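Local atomic coordinates of leucine-rich repeat protein (Bacteroides thetaiotaomicron, PDB entry 4ECN), a protein that is of unknown function but, as an extracellular leucine-rich repeat protein with two DUF4458 domains, probably binds other proteins. Residues D159-N164 with V218-T223. Residues are numbered along the deposited sequence; the frame is centred on the assembly and turned at random.
Sequences DVTVMN and VVAYTT
With chi1 of T161 at -41°, its CG2 stands anti to the backbone N and meets CG2 of V219 at 3.7 Å, the two side chains set roughly perpendicular; OG1, set beside the backbone N, comes next to CB of A220 and is hydrogen-bonded to E172 OE1. Two residues, V219 and A220, sit opposite the single T161 in a classic beta bulge, with V219 N donating to T161 O (2.8 Å) and T161 N donating almost straight to A220 O (174° at the hydrogen). The extra residue, V219, has a helix-like psi of -7° and shifts the antiparallel register by one, and its CG1 touches CB of M163 (3.6 Å). Beyond the bulge, D159 and T222 exchange two backbone bonds, and their side chains run alongside each other; D159 OD2 is hydrogen-bonded to Y224 and OD1 to the backbone of G175. On the opposite face, V218, paired with V162, reaches both V160 and V162, CG1 touching CB of V160 (4.1 Å) and CG2 touching CG1 of V162 (3.9 Å). V160 and V218 also pack on V257 of strand 251-259. Within this DUF4458 domain, of the transthyretin clan, strand 157-164 runs between strands 170-179 and 214-227, the latter continuing the sheet to strand 230-238.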
loop_
_atom_site.group_PDB
_atom_site.type_symbol
_atom_site.label_atom_id
_atom_site.label_comp_id
_atom_site.label_asym_id
_atom_site.label_seq_id
_atom_site.Cartn_x
_atom_site.Cartn_y
_atom_site.Cartn_z
ATOM N N ASP A 159 -37.400 6.526 -14.187
ATOM C CA ASP A 159 -36.068 6.352 -14.778
ATOM C C ASP A 159 -36.011 4.985 -15.344
ATOM O O ASP A 159 -36.198 4.045 -14.578
ATOM C CB ASP A 159 -34.920 6.567 -13.754
ATOM C CG ASP A 159 -34.696 7.973 -13.233
ATOM O OD1 ASP A 159 -34.909 8.926 -13.992
ATOM O OD2 ASP A 159 -34.218 8.109 -12.104
ATOM N N VAL A 160 -35.826 4.813 -16.660
ATOM C CA VAL A 160 -35.752 3.424 -17.092
ATOM C C VAL A 160 -34.400 3.190 -17.781
ATOM O O VAL A 160 -33.851 4.066 -18.456
ATOM C CB VAL A 160 -36.939 2.887 -17.950
ATOM C CG1 VAL A 160 -38.288 3.291 -17.351
ATOM C CG2 VAL A 160 -36.853 3.284 -19.415
ATOM N N THR A 161 -33.857 1.996 -17.524
ATOM C CA THR A 161 -32.662 1.440 -18.131
ATOM C C THR A 161 -33.099 0.409 -19.128
ATOM O O THR A 161 -33.792 -0.552 -18.759
ATOM C CB THR A 161 -31.696 0.825 -17.089
ATOM O OG1 THR A 161 -31.614 1.635 -15.923
ATOM C CG2 THR A 161 -30.310 0.521 -17.670
ATOM N N VAL A 162 -32.707 0.597 -20.388
ATOM C CA VAL A 162 -32.989 -0.371 -21.444
ATOM C C VAL A 162 -31.695 -1.019 -21.817
ATOM O O VAL A 162 -30.672 -0.339 -21.820
ATOM C CB VAL A 162 -33.701 0.231 -22.678
ATOM C CG1 VAL A 162 -35.114 0.696 -22.329
ATOM C CG2 VAL A 162 -32.878 1.346 -23.324
HETATM N N MSE A 163 -31.713 -2.312 -22.136
HETATM C CA MSE A 163 -30.495 -2.998 -22.567
HETATM C C MSE A 163 -30.725 -3.590 -23.927
HETATM O O MSE A 163 -31.739 -4.247 -24.135
HETATM C CB MSE A 163 -30.070 -4.080 -21.567
HETATM C CG MSE A 163 -28.659 -4.607 -21.791
HETATM SE SE MSE A 163 -28.273 -6.218 -20.744
HETATM C CE MSE A 163 -29.384 -7.536 -21.756
ATOM N N ASN A 164 -29.800 -3.341 -24.858
ATOM C CA ASN A 164 -29.867 -3.893 -26.204
ATOM C C ASN A 164 -29.623 -5.406 -26.072
ATOM O O ASN A 164 -28.579 -5.840 -25.591
ATOM C CB ASN A 164 -28.874 -3.175 -27.157
ATOM C CG ASN A 164 -28.912 -3.649 -28.605
ATOM O OD1 ASN A 164 -28.807 -4.851 -28.920
ATOM N ND2 ASN A 164 -28.987 -2.705 -29.536
ATOM N N VAL A 218 -36.419 -3.615 -20.832
ATOM C CA VAL A 218 -36.218 -2.730 -19.692
ATOM C C VAL A 218 -35.580 -3.622 -18.611
ATOM O O VAL A 218 -36.091 -4.710 -18.342
ATOM C CB VAL A 218 -37.496 -1.981 -19.240
ATOM C CG1 VAL A 218 -37.256 -1.216 -17.939
ATOM C CG2 VAL A 218 -37.954 -1.008 -20.323
ATOM N N VAL A 219 -34.415 -3.212 -18.080
ATOM C CA VAL A 219 -33.662 -4.019 -17.124
ATOM C C VAL A 219 -33.642 -3.362 -15.701
ATOM O O VAL A 219 -33.203 -4.001 -14.733
ATOM C CB VAL A 219 -32.219 -4.310 -17.637
ATOM C CG1 VAL A 219 -32.262 -5.201 -18.873
ATOM C CG2 VAL A 219 -31.412 -3.035 -17.897
ATOM N N ALA A 220 -34.153 -2.129 -15.568
ATOM C CA ALA A 220 -34.225 -1.446 -14.267
ATOM C C ALA A 220 -35.051 -0.163 -14.332
ATOM O O ALA A 220 -35.137 0.471 -15.388
ATOM C CB ALA A 220 -32.821 -1.114 -13.760
ATOM N N TYR A 221 -35.622 0.244 -13.190
ATOM C CA TYR A 221 -36.358 1.511 -13.101
ATOM C C TYR A 221 -36.318 2.074 -11.673
ATOM O O TYR A 221 -36.121 1.339 -10.692
ATOM C CB TYR A 221 -37.834 1.387 -13.569
ATOM C CG TYR A 221 -38.699 0.553 -12.647
ATOM C CD1 TYR A 221 -39.342 1.128 -11.551
ATOM C CD2 TYR A 221 -38.816 -0.824 -12.826
ATOM C CE1 TYR A 221 -40.077 0.353 -10.655
ATOM C CE2 TYR A 221 -39.554 -1.606 -11.940
ATOM C CZ TYR A 221 -40.194 -1.010 -10.864
ATOM O OH TYR A 221 -40.949 -1.767 -10.005
ATOM N N THR A 222 -36.539 3.391 -11.585
ATOM C CA THR A 222 -36.710 4.154 -10.359
ATOM C C THR A 222 -37.955 5.012 -10.569
ATOM O O THR A 222 -38.003 5.789 -11.530
ATOM C CB THR A 222 -35.454 4.947 -9.987
ATOM O OG1 THR A 222 -34.348 4.054 -9.878
ATOM C CG2 THR A 222 -35.609 5.674 -8.679
ATOM N N THR A 223 -38.984 4.821 -9.718
ATOM C CA THR A 223 -40.210 5.631 -9.800
ATOM C C THR A 223 -40.141 6.768 -8.757
ATOM O O THR A 223 -39.517 6.608 -7.703
ATOM C CB THR A 223 -41.487 4.783 -9.639
ATOM O OG1 THR A 223 -41.359 3.947 -8.495
ATOM C CG2 THR A 223 -41.795 3.938 -10.867
#